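Local coordinates for protein trypsin-like serine protease (PDB 5HMA) that promotes magnetite biomineralization in magnetosomes by binding transition metal ions, its protease-like domain being probably not an active protease, and is required for activation of the MamE protease, at residues G32-T37 against L76-T81; Q99-F104 against S139-S144; V10-G15 against P45-Q50. One frame throughout, in Å; residues are numbered along the deposited sequence.

Contact 1 of 3, residues G32-T37 against L76-T81; sequences GYVITT and LKMQTT
Residues 33-37 and 76-78 run antiparallel at 141°, with Tyr33 facing Lys77 in a non-hydrogen-bonded pair and Val34 facing Leu76 in a hydrogen-bonded one. They are neighbouring strands of the six-stranded barrel that forms the N-terminal half of this trypsin-like, protease-like domain. Val34 and Leu76 exchange two backbone bonds, Leu76 N to Val34 O being the shorter at 2.6 Å, and Met78 N binds Gly32 O at 2.9 Å.

On the outer side, the aliphatic part of Lys77 lies over one face of the Tyr33 ring. Its CD stands 3.9 Å from the ring centroid of Tyr33, near the normal but offset toward the rim, in a CH-pi contact. With an alanine in place of Tyr33, Lys77 CD would probably lose the ring face beneath it, leaving the lysine chain held mainly through NZ.

The barrel interior takes the other face. Val34 CB meets Leu76 CB at 4.1 Å, and Leu76 CD1 reaches Thr36 CG2 at 3.8 Å, while Thr36 OG1 turns to Ser24 O. Met78, bent at its last torsion (chi3 -83°), brings CE to 3.8 Å from Val34 CG2. The bends of Lys77 at chi2 and chi4 bring its NZ to two carbonyl oxygens, Asn31 O just ahead of strand 33-37 and Met78 O on its own strand, the latter at 2.9 Å.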
ATOM      1  N   GLY A  32      13.037  -2.862   6.783  1.00 47.50           N
ATOM      2  CA  GLY A  32      11.944  -1.994   7.153  1.00 52.94           C
ATOM      3  C   GLY A  32      11.520  -0.948   6.142  1.00 49.38           C
ATOM      4  O   GLY A  32      10.975   0.087   6.524  1.00 43.53           O
ATOM      5  N   TYR A  33      11.749  -1.207   4.856  1.00 43.60           N
ATOM      6  CA  TYR A  33      11.225  -0.316   3.823  1.00 45.79           C
ATOM      7  C   TYR A  33       9.741  -0.575   3.607  1.00 41.76           C
ATOM      8  O   TYR A  33       9.299  -1.727   3.533  1.00 49.15           O
ATOM      9  CB  TYR A  33      12.000  -0.470   2.521  1.00 44.89           C
ATOM     10  CG  TYR A  33      13.378   0.130   2.630  1.00 54.45           C
ATOM     11  CD1 TYR A  33      13.573   1.493   2.463  1.00 58.56           C
ATOM     12  CD2 TYR A  33      14.478  -0.665   2.940  1.00 61.63           C
ATOM     13  CE1 TYR A  33      14.828   2.052   2.588  1.00 64.06           C
ATOM     14  CE2 TYR A  33      15.742  -0.118   3.062  1.00 71.63           C
ATOM     15  CZ  TYR A  33      15.912   1.243   2.889  1.00 74.81           C
ATOM     16  OH  TYR A  33      17.167   1.788   3.013  1.00 79.88           O
ATOM     17  N   VAL A  34       8.977   0.512   3.519  1.00 45.21           N
ATOM     18  CA  VAL A  34       7.529   0.444   3.377  1.00 40.16           C
ATOM     19  C   VAL A  34       7.107   1.355   2.242  1.00 53.87           C
ATOM     20  O   VAL A  34       7.522   2.525   2.194  1.00 50.33           O
ATOM     21  CB  VAL A  34       6.808   0.858   4.682  1.00 44.39           C
ATOM     22  CG1 VAL A  34       5.295   1.010   4.448  1.00 39.42           C
ATOM     23  CG2 VAL A  34       7.107  -0.124   5.808  1.00 41.32           C
ATOM     24  N   ILE A  35       6.284   0.831   1.338  1.00 46.19           N
ATOM     25  CA  ILE A  35       5.635   1.655   0.323  1.00 46.76           C
ATOM     26  C   ILE A  35       4.221   1.990   0.780  1.00 53.26           C
ATOM     27  O   ILE A  35       3.493   1.119   1.261  1.00 48.93           O
ATOM     28  CB  ILE A  35       5.595   0.964  -1.041  1.00 51.65           C
ATOM     29  CG1 ILE A  35       7.004   0.832  -1.617  1.00 54.78           C
ATOM     30  CG2 ILE A  35       4.732   1.770  -2.002  1.00 50.16           C
ATOM     31  CD1 ILE A  35       7.543   2.137  -2.143  1.00 63.98           C
ATOM     32  N   THR A  36       3.828   3.251   0.634  1.00 50.45           N
ATOM     33  CA  THR A  36       2.474   3.647   0.974  1.00 43.26           C
ATOM     34  C   THR A  36       2.077   4.802   0.052  1.00 50.61           C
ATOM     35  O   THR A  36       2.877   5.207  -0.796  1.00 55.65           O
ATOM     36  CB  THR A  36       2.362   4.034   2.475  1.00 45.76           C
ATOM     37  OG1 THR A  36       0.981   4.201   2.824  1.00 51.24           O
ATOM     38  CG2 THR A  36       3.134   5.325   2.767  1.00 36.18           C
ATOM     39  N   THR A  37       0.849   5.309   0.183  1.00 44.72           N
ATOM     40  CA  THR A  37       0.379   6.419  -0.653  1.00 53.19           C
ATOM     41  C   THR A  37       0.890   7.747  -0.108  1.00 50.05           C
ATOM     42  O   THR A  37       0.846   7.976   1.101  1.00 47.21           O
ATOM     43  CB  THR A  37      -1.160   6.470  -0.731  1.00 58.39           C
ATOM     44  OG1 THR A  37      -1.722   5.932   0.479  1.00 52.69           O
ATOM     45  CG2 THR A  37      -1.669   5.673  -1.939  1.00 56.80           C
ATOM     46  N   LEU A  76       8.926   4.686   2.708  1.00 48.26           N
ATOM     47  CA  LEU A  76       9.251   4.951   4.102  1.00 48.87           C
ATOM     48  C   LEU A  76      10.333   3.990   4.571  1.00 51.17           C
ATOM     49  O   LEU A  76      10.481   2.886   4.038  1.00 51.18           O
ATOM     50  CB  LEU A  76       8.009   4.796   4.995  1.00 44.12           C
ATOM     51  CG  LEU A  76       6.686   5.448   4.593  1.00 50.10           C
ATOM     52  CD1 LEU A  76       5.637   5.196   5.673  1.00 46.26           C
ATOM     53  CD2 LEU A  76       6.871   6.935   4.357  1.00 46.64           C
ATOM     54  N   LYS A  77      11.073   4.403   5.589  1.00 49.15           N
ATOM     55  CA  LYS A  77      11.996   3.505   6.260  1.00 51.78           C
ATOM     56  C   LYS A  77      11.677   3.496   7.753  1.00 54.91           C
ATOM     57  O   LYS A  77      11.713   4.534   8.405  1.00 53.26           O
ATOM     58  CB  LYS A  77      13.444   3.931   6.005  1.00 62.87           C
ATOM     59  CG  LYS A  77      14.493   3.281   6.896  1.00 67.20           C
ATOM     60  CD  LYS A  77      14.740   1.827   6.520  1.00 72.64           C
ATOM     61  CE  LYS A  77      16.048   1.323   7.144  1.00 63.57           C
ATOM     62  NZ  LYS A  77      15.908   1.079   8.607  1.00 64.62           N
ATOM     63  N   MET A  78      11.338   2.331   8.290  1.00 51.25           N
ATOM     64  CA  MET A  78      11.154   2.199   9.727  1.00 46.74           C
ATOM     65  C   MET A  78      12.498   2.331  10.448  1.00 55.22           C
ATOM     66  O   MET A  78      13.517   1.781  10.000  1.00 51.63           O
ATOM     67  CB  MET A  78      10.484   0.866  10.051  1.00 41.40           C
ATOM     68  CG  MET A  78       9.056   0.770   9.527  1.00 41.53           C
ATOM     69  SD  MET A  78       8.126  -0.709  10.033  1.00 47.69           S
ATOM     70  CE  MET A  78       8.688  -1.915   8.816  1.00 49.30           C
ATOM     71  N   GLN A  79      12.506   3.091  11.540  1.00 44.94           N
ATOM     72  CA  GLN A  79      13.698   3.252  12.361  1.00 46.90           C
ATOM     73  C   GLN A  79      13.711   2.148  13.405  1.00 52.77           C
ATOM     74  O   GLN A  79      13.065   2.268  14.443  1.00 53.88           O
ATOM     75  CB  GLN A  79      13.724   4.619  13.051  1.00 50.35           C
ATOM     76  CG  GLN A  79      13.378   5.771  12.136  1.00 67.89           C
ATOM     77  CD  GLN A  79      14.431   5.988  11.081  1.00 71.07           C
ATOM     78  OE1 GLN A  79      14.206   5.729   9.896  1.00 77.53           O
ATOM     79  NE2 GLN A  79      15.597   6.462  11.505  1.00 62.74           N
ATOM     80  N   THR A  80      14.440   1.070  13.129  1.00 47.89           N
ATOM     81  CA  THR A  80      14.438  -0.096  14.005  1.00 42.93           C
ATOM     82  C   THR A  80      15.647  -0.966  13.722  1.00 46.58           C
ATOM     83  O   THR A  80      16.163  -0.954  12.612  1.00 58.13           O
ATOM     84  CB  THR A  80      13.145  -0.939  13.808  1.00 48.09           C
ATOM     85  OG1 THR A  80      13.212  -2.112  14.629  1.00 57.84           O
ATOM     86  CG2 THR A  80      13.019  -1.348  12.356  1.00 45.71           C
ATOM     87  N   THR A  81      16.099  -1.731  14.710  1.00 53.21           N
ATOM     88  CA  THR A  81      17.108  -2.757  14.447  1.00 61.75           C
ATOM     89  C   THR A  81      16.473  -4.077  13.981  1.00 59.68           C
ATOM     90  O   THR A  81      17.174  -5.040  13.698  1.00 58.40           O
ATOM     91  CB  THR A  81      17.956  -3.047  15.686  1.00 57.86           C
ATOM     92  OG1 THR A  81      17.089  -3.197  16.814  1.00 61.98           O
ATOM     93  CG2 THR A  81      18.909  -1.911  15.949  1.00 65.13           C
TER

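Contact 2 of 3, residues Q99-F104 against S139-S144; sequences QQVFAF and SDAVYS
The methyl of Ala103 projects from strand 100-106 into a shallow hollow made by Ala141 and Val142, in the loop that follows strand 131-139. Strand 100-106 belongs to the seven-stranded antiparallel sheet of the trypsin-like domain, and the loop chain closes over one side of it as a type I beta turn from Ser139 to Val142. No hydrogen bond joins the two segments directly; the fit is one of small side chains set into each other's gaps, with one backbone carbonyl among them.

Ala103 CB sits 3.5 Å from Ala141 O and beside the Ala141 methyl, CB to CB 3.8 Å. Val142 CG2 closes the hollow, 4.0 Å from Ala103 CB, so the methyl meets a methyl, a carbonyl oxygen and one branch of a valine. With Val142 CG1 anti to its own nitrogen (chi1 173°), it is CG2 that is turned to the strand.

The methyl of Ala141 is in turn a bump on the loop. It fits the strand between the side chains of Val101 and Ala103, two residues apart and therefore on the same face, and its CB is 4.4 Å from Val101 CG2. That same CG2 branch also touches Ser139 CB at 4.1 Å, so one methyl of Val101 rests against both Ser139 and Ala141. Phe102 and Phe104 point to the other face of the strand, where both pack on Val153.

Beyond the two segments, Gln147 ties the loop down: its NE2 bonds Ala141 O and makes a weak bond to Ala103 O. Leu152 packs on both Val101 and Ala103. The turn is braced from within by an ST turn, in which Ala141 N donates to Ser139 OG at 3.2 Å.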
ATOM      1  N   GLN A  99      -8.151 -10.754 -14.503  1.00 47.99           N
ATOM      2  CA  GLN A  99      -7.360 -11.558 -13.601  1.00 48.89           C
ATOM      3  C   GLN A  99      -7.801 -11.304 -12.170  1.00 56.24           C
ATOM      4  O   GLN A  99      -8.061 -10.170 -11.774  1.00 47.78           O
ATOM      5  CB  GLN A  99      -5.870 -11.251 -13.783  1.00 56.78           C
ATOM      6  CG  GLN A  99      -4.963 -11.882 -12.741  1.00 65.34           C
ATOM      7  CD  GLN A  99      -3.513 -11.898 -13.176  1.00 65.87           C
ATOM      8  OE1 GLN A  99      -3.153 -11.312 -14.202  1.00 59.75           O
ATOM      9  NE2 GLN A  99      -2.671 -12.568 -12.399  1.00 58.46           N
ATOM     10  N   GLN A 100      -7.906 -12.369 -11.393  1.00 47.76           N
ATOM     11  CA  GLN A 100      -8.269 -12.224  -9.991  1.00 46.79           C
ATOM     12  C   GLN A 100      -7.130 -11.607  -9.206  1.00 46.84           C
ATOM     13  O   GLN A 100      -5.976 -12.034  -9.337  1.00 51.83           O
ATOM     14  CB  GLN A 100      -8.637 -13.581  -9.406  1.00 52.04           C
ATOM     15  CG  GLN A 100      -9.332 -13.523  -8.076  1.00 64.42           C
ATOM     16  CD  GLN A 100      -9.691 -14.907  -7.581  1.00 80.10           C
ATOM     17  OE1 GLN A 100     -10.417 -15.059  -6.603  1.00104.98           O
ATOM     18  NE2 GLN A 100      -9.175 -15.928  -8.255  1.00 72.53           N
ATOM     19  N   VAL A 101      -7.446 -10.605  -8.391  1.00 43.64           N
ATOM     20  CA  VAL A 101      -6.447  -9.992  -7.513  1.00 40.84           C
ATOM     21  C   VAL A 101      -6.997  -9.868  -6.101  1.00 49.93           C
ATOM     22  O   VAL A 101      -8.185 -10.075  -5.861  1.00 47.73           O
ATOM     23  CB  VAL A 101      -5.995  -8.618  -8.040  1.00 43.78           C
ATOM     24  CG1 VAL A 101      -5.159  -8.802  -9.302  1.00 43.39           C
ATOM     25  CG2 VAL A 101      -7.209  -7.736  -8.340  1.00 45.20           C
ATOM     26  N   PHE A 102      -6.123  -9.536  -5.161  1.00 42.94           N
ATOM     27  CA  PHE A 102      -6.497  -9.482  -3.754  1.00 44.23           C
ATOM     28  C   PHE A 102      -5.919  -8.220  -3.161  1.00 45.82           C
ATOM     29  O   PHE A 102      -4.722  -7.951  -3.298  1.00 43.84           O
ATOM     30  CB  PHE A 102      -5.997 -10.721  -2.999  1.00 39.89           C
ATOM     31  CG  PHE A 102      -6.443 -12.016  -3.617  1.00 48.21           C
ATOM     32  CD1 PHE A 102      -5.804 -12.516  -4.751  1.00 48.08           C
ATOM     33  CD2 PHE A 102      -7.510 -12.728  -3.077  1.00 46.15           C
ATOM     34  CE1 PHE A 102      -6.227 -13.704  -5.342  1.00 54.94           C
ATOM     35  CE2 PHE A 102      -7.925 -13.928  -3.651  1.00 50.47           C
ATOM     36  CZ  PHE A 102      -7.290 -14.410  -4.791  1.00 50.09           C
ATOM     37  N   ALA A 103      -6.772  -7.429  -2.522  1.00 45.87           N
ATOM     38  CA  ALA A 103      -6.338  -6.165  -1.947  1.00 44.95           C
ATOM     39  C   ALA A 103      -6.310  -6.293  -0.434  1.00 49.10           C
ATOM     40  O   ALA A 103      -7.322  -6.606   0.190  1.00 52.99           O
ATOM     41  CB  ALA A 103      -7.261  -5.044  -2.388  1.00 43.99           C
ATOM     42  N   PHE A 104      -5.135  -6.084   0.146  1.00 44.34           N
ATOM     43  CA  PHE A 104      -4.944  -6.254   1.590  1.00 38.94           C
ATOM     44  C   PHE A 104      -4.779  -4.892   2.264  1.00 44.48           C
ATOM     45  O   PHE A 104      -4.222  -3.966   1.670  1.00 51.29           O
ATOM     46  CB  PHE A 104      -3.701  -7.115   1.886  1.00 37.58           C
ATOM     47  CG  PHE A 104      -3.880  -8.589   1.622  1.00 47.14           C
ATOM     48  CD1 PHE A 104      -3.780  -9.095   0.330  1.00 41.12           C
ATOM     49  CD2 PHE A 104      -4.100  -9.474   2.669  1.00 40.77           C
ATOM     50  CE1 PHE A 104      -3.917 -10.465   0.088  1.00 51.41           C
ATOM     51  CE2 PHE A 104      -4.233 -10.841   2.436  1.00 49.54           C
ATOM     52  CZ  PHE A 104      -4.147 -11.337   1.143  1.00 45.08           C
ATOM     53  N   SER A 139      -9.774  -2.107 -10.104  1.00 49.40           N
ATOM     54  CA  SER A 139     -10.341  -3.371  -9.667  1.00 53.44           C
ATOM     55  C   SER A 139     -11.365  -3.136  -8.567  1.00 57.42           C
ATOM     56  O   SER A 139     -11.289  -2.160  -7.813  1.00 59.44           O
ATOM     57  CB  SER A 139      -9.248  -4.314  -9.164  1.00 47.13           C
ATOM     58  OG  SER A 139      -9.041  -4.104  -7.784  1.00 55.45           O
ATOM     59  N   ASP A 140     -12.321  -4.047  -8.470  1.00 52.82           N
ATOM     60  CA  ASP A 140     -13.328  -3.967  -7.425  1.00 61.67           C
ATOM     61  C   ASP A 140     -12.860  -4.647  -6.134  1.00 60.46           C
ATOM     62  O   ASP A 140     -13.667  -4.892  -5.240  1.00 69.30           O
ATOM     63  CB  ASP A 140     -14.650  -4.579  -7.911  1.00 63.09           C
ATOM     64  CG  ASP A 140     -14.449  -5.859  -8.712  1.00 78.64           C
ATOM     65  OD1 ASP A 140     -13.499  -6.610  -8.421  1.00 75.50           O
ATOM     66  OD2 ASP A 140     -15.244  -6.120  -9.637  1.00 83.49           O
ATOM     67  N   ALA A 141     -11.566  -4.948  -6.030  1.00 54.90           N
ATOM     68  CA  ALA A 141     -11.029  -5.536  -4.791  1.00 59.68           C
ATOM     69  C   ALA A 141     -10.843  -4.465  -3.718  1.00 54.82           C
ATOM     70  O   ALA A 141     -10.752  -4.767  -2.532  1.00 47.97           O
ATOM     71  CB  ALA A 141      -9.705  -6.251  -5.044  1.00 47.51           C
ATOM     72  N   VAL A 142     -10.769  -3.213  -4.154  1.00 51.59           N
ATOM     73  CA  VAL A 142     -10.634  -2.077  -3.247  1.00 47.77           C
ATOM     74  C   VAL A 142     -12.017  -1.509  -2.927  1.00 60.31           C
ATOM     75  O   VAL A 142     -12.682  -0.944  -3.797  1.00 70.91           O
ATOM     76  CB  VAL A 142      -9.718  -1.019  -3.858  1.00 53.64           C
ATOM     77  CG1 VAL A 142      -9.703   0.251  -3.010  1.00 53.56           C
ATOM     78  CG2 VAL A 142      -8.310  -1.603  -4.064  1.00 50.15           C
ATOM     79  N   TYR A 143     -12.457  -1.683  -1.682  1.00 60.67           N
ATOM     80  CA  TYR A 143     -13.807  -1.283  -1.281  1.00 67.39           C
ATOM     81  C   TYR A 143     -13.803  -0.248  -0.143  1.00 70.39           C
ATOM     82  O   TYR A 143     -14.832   0.365   0.143  1.00 67.32           O
ATOM     83  CB  TYR A 143     -14.624  -2.520  -0.858  1.00 62.45           C
ATOM     84  CG  TYR A 143     -14.197  -3.104   0.478  1.00 72.08           C
ATOM     85  CD1 TYR A 143     -13.057  -3.901   0.585  1.00 66.94           C
ATOM     86  CD2 TYR A 143     -14.930  -2.852   1.635  1.00 72.66           C
ATOM     87  CE1 TYR A 143     -12.653  -4.422   1.814  1.00 71.48           C
ATOM     88  CE2 TYR A 143     -14.540  -3.372   2.864  1.00 69.42           C
ATOM     89  CZ  TYR A 143     -13.403  -4.153   2.952  1.00 76.41           C
ATOM     90  OH  TYR A 143     -13.022  -4.662   4.180  1.00 73.08           O
ATOM     91  N   SER A 144     -12.657  -0.061   0.512  1.00 59.38           N
ATOM     92  CA  SER A 144     -12.600   0.798   1.696  1.00 56.56           C
ATOM     93  C   SER A 144     -11.432   1.776   1.665  1.00 61.40           C
ATOM     94  O   SER A 144     -10.339   1.431   1.235  1.00 54.10           O
ATOM     95  CB  SER A 144     -12.509  -0.050   2.972  1.00 56.52           C
ATOM     96  OG  SER A 144     -12.175   0.745   4.112  1.00 68.78           O
TER

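Contact 3 of 3, residues V10-G15 against P45-Q50; sequences VGVGGG and PEISVQ
Val10 lies across Val49, its CB and CG2 both close to the CG1 branch; Val10 CB is 3.7 Å from Val49 CG1. The same CB also comes to 3.3 Å from Gln50 O, so the valine is set against backbone as well as side chain. Further along, Val12 CG1 meets Ile47 CG2 at 3.9 Å. Both of these branches are anti to their own backbone nitrogens (chi1 178° for Val12), and Val41 of helix 38-41 packs on both residues.

Strands 10-13 and 47-50 run antiparallel at 161°. They are the first and last strands in the order of the six-stranded barrel, and their pairing closes it, as in the N-terminal barrel of trypsin-like folds. Gly11 and Gln50 form one hydrogen-bonded pair, Gly13 and Ser48 another, with Gln50 N to Gly11 O at 2.7 Å. Val12 and Val49 form the non-hydrogen-bonded pair between them.

On the face opposite the valines, the two glycines set no side chain beside Gln50 and Ser48. Ser48 CB rests 3.4 Å from Gly14 O, while its OG bonds Arg59 NE. At the solvent-exposed end, the extended Glu46 lays its carboxylate end beside Gly15, with OE2 3.7 Å from Gly15 CA. Gln50 NE2 binds Ala19 O and a water, and that water donates to Gly14 O at 2.8 Å.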
ATOM      1  N   VAL A  10       0.927  -3.483   6.487  1.00 39.49           N
ATOM      2  CA  VAL A  10       1.041  -2.672   7.702  1.00 45.36           C
ATOM      3  C   VAL A  10       0.013  -1.558   7.719  1.00 49.38           C
ATOM      4  O   VAL A  10      -0.577  -1.221   6.685  1.00 43.76           O
ATOM      5  CB  VAL A  10       2.452  -2.054   7.862  1.00 43.86           C
ATOM      6  CG1 VAL A  10       3.524  -3.130   8.050  1.00 36.94           C
ATOM      7  CG2 VAL A  10       2.783  -1.122   6.680  1.00 38.38           C
ATOM      8  N   GLY A  11      -0.193  -0.978   8.899  1.00 45.64           N
ATOM      9  CA  GLY A  11      -0.973   0.242   9.005  1.00 40.21           C
ATOM     10  C   GLY A  11      -0.012   1.427   9.057  1.00 46.98           C
ATOM     11  O   GLY A  11       1.090   1.311   9.594  1.00 45.34           O
ATOM     12  N   VAL A  12      -0.427   2.562   8.503  1.00 40.36           N
ATOM     13  CA  VAL A  12       0.372   3.777   8.556  1.00 47.73           C
ATOM     14  C   VAL A  12      -0.447   4.906   9.182  1.00 47.42           C
ATOM     15  O   VAL A  12      -1.623   5.054   8.875  1.00 43.96           O
ATOM     16  CB  VAL A  12       0.863   4.173   7.142  1.00 53.55           C
ATOM     17  CG1 VAL A  12       1.638   5.463   7.205  1.00 52.09           C
ATOM     18  CG2 VAL A  12       1.717   3.050   6.531  1.00 45.07           C
ATOM     19  N   GLY A  13       0.171   5.709  10.049  1.00 46.13           N
ATOM     20  CA  GLY A  13      -0.523   6.837  10.645  1.00 36.08           C
ATOM     21  C   GLY A  13       0.408   7.786  11.374  1.00 44.21           C
ATOM     22  O   GLY A  13       1.628   7.694  11.226  1.00 40.74           O
ATOM     23  N   GLY A  14      -0.169   8.706  12.149  1.00 39.93           N
ATOM     24  CA  GLY A  14       0.596   9.687  12.903  1.00 40.34           C
ATOM     25  C   GLY A  14       1.288   9.045  14.093  1.00 46.45           C
ATOM     26  O   GLY A  14       1.117   7.856  14.342  1.00 43.69           O
ATOM     27  N   GLY A  15       2.056   9.825  14.842  1.00 42.59           N
ATOM     28  CA  GLY A  15       2.815   9.267  15.953  1.00 44.91           C
ATOM     29  C   GLY A  15       2.133   9.224  17.312  1.00 47.76           C
ATOM     30  O   GLY A  15       2.739   8.760  18.284  1.00 44.25           O
ATOM     31  N   PRO A  45       2.843  15.127  10.860  1.00 64.34           N
ATOM     32  CA  PRO A  45       4.025  15.674  11.544  1.00 72.23           C
ATOM     33  C   PRO A  45       5.060  14.589  11.847  1.00 74.31           C
ATOM     34  O   PRO A  45       6.261  14.847  11.830  1.00 77.25           O
ATOM     35  CB  PRO A  45       3.456  16.252  12.849  1.00 62.94           C
ATOM     36  CG  PRO A  45       1.980  16.326  12.647  1.00 71.44           C
ATOM     37  CD  PRO A  45       1.627  15.234  11.683  1.00 62.61           C
ATOM     38  N   GLU A  46       4.578  13.381  12.123  1.00 63.40           N
ATOM     39  CA  GLU A  46       5.446  12.235  12.373  1.00 65.19           C
ATOM     40  C   GLU A  46       4.726  10.983  11.889  1.00 63.96           C
ATOM     41  O   GLU A  46       3.502  10.924  11.896  1.00 62.11           O
ATOM     42  CB  GLU A  46       5.807  12.133  13.857  1.00 58.75           C
ATOM     43  CG  GLU A  46       4.735  12.702  14.779  1.00 95.24           C
ATOM     44  CD  GLU A  46       4.973  12.387  16.251  1.00117.76           C
ATOM     45  OE1 GLU A  46       6.080  11.911  16.588  1.00120.33           O
ATOM     46  OE2 GLU A  46       4.047  12.613  17.069  1.00113.96           O
ATOM     47  N   ILE A  47       5.477   9.987  11.448  1.00 54.00           N
ATOM     48  CA  ILE A  47       4.859   8.795  10.896  1.00 51.69           C
ATOM     49  C   ILE A  47       5.166   7.589  11.758  1.00 51.16           C
ATOM     50  O   ILE A  47       6.316   7.352  12.140  1.00 51.11           O
ATOM     51  CB  ILE A  47       5.316   8.542   9.461  1.00 55.42           C
ATOM     52  CG1 ILE A  47       4.953   9.734   8.575  1.00 55.59           C
ATOM     53  CG2 ILE A  47       4.680   7.261   8.939  1.00 43.90           C
ATOM     54  CD1 ILE A  47       5.774   9.821   7.314  1.00 49.62           C
ATOM     55  N   SER A  48       4.135   6.818  12.066  1.00 41.75           N
ATOM     56  CA  SER A  48       4.343   5.579  12.786  1.00 49.52           C
ATOM     57  C   SER A  48       3.755   4.445  11.958  1.00 46.31           C
ATOM     58  O   SER A  48       2.677   4.577  11.378  1.00 51.79           O
ATOM     59  CB  SER A  48       3.713   5.640  14.181  1.00 43.24           C
ATOM     60  OG  SER A  48       3.875   4.407  14.863  1.00 50.46           O
ATOM     61  N   VAL A  49       4.485   3.343  11.885  1.00 46.17           N
ATOM     62  CA  VAL A  49       4.025   2.194  11.133  1.00 44.45           C
ATOM     63  C   VAL A  49       3.585   1.120  12.112  1.00 44.93           C
ATOM     64  O   VAL A  49       4.283   0.854  13.092  1.00 45.31           O
ATOM     65  CB  VAL A  49       5.121   1.675  10.186  1.00 45.87           C
ATOM     66  CG1 VAL A  49       4.681   0.330   9.538  1.00 41.24           C
ATOM     67  CG2 VAL A  49       5.422   2.730   9.129  1.00 35.10           C
ATOM     68  N   GLN A  50       2.435   0.511  11.852  1.00 41.01           N
ATOM     69  CA  GLN A  50       1.905  -0.496  12.758  1.00 56.08           C
ATOM     70  C   GLN A  50       2.019  -1.873  12.130  1.00 45.80           C
ATOM     71  O   GLN A  50       1.479  -2.122  11.051  1.00 39.10           O
ATOM     72  CB  GLN A  50       0.454  -0.171  13.131  1.00 43.70           C
ATOM     73  CG  GLN A  50       0.286   1.329  13.428  1.00 63.75           C
ATOM     74  CD  GLN A  50      -0.645   1.621  14.589  1.00 71.43           C
ATOM     75  OE1 GLN A  50      -1.187   0.707  15.227  1.00 60.33           O
ATOM     76  NE2 GLN A  50      -0.839   2.909  14.870  1.00 61.19           N
TER
HETATM   77  O   HOH W   1       0.038   5.375  13.598  1.00 63.35           O

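Overall arrangement
Contacts 1 and 3 belong to one closed six-stranded barrel, their centres about 10 Å apart, and they meet in its interior, where Met78 SD lies 3.6 Å from Val49 CG1 and Leu76 packs on Ile47. Their segments alternate along the chain: 10-15, 32-37, 45-50, then 76-81. Contact 3 closes the barrel, and contact 1 joins two of its middle strands. Contact 2 comes later in the chain, in the seven-stranded sheet on the opposite side of the chain's centre, with its centre about 23 Å from each of the others and no touch. This gives the two-part build of a trypsin-like fold, here retained in a domain that binds nickel through His71 and His186.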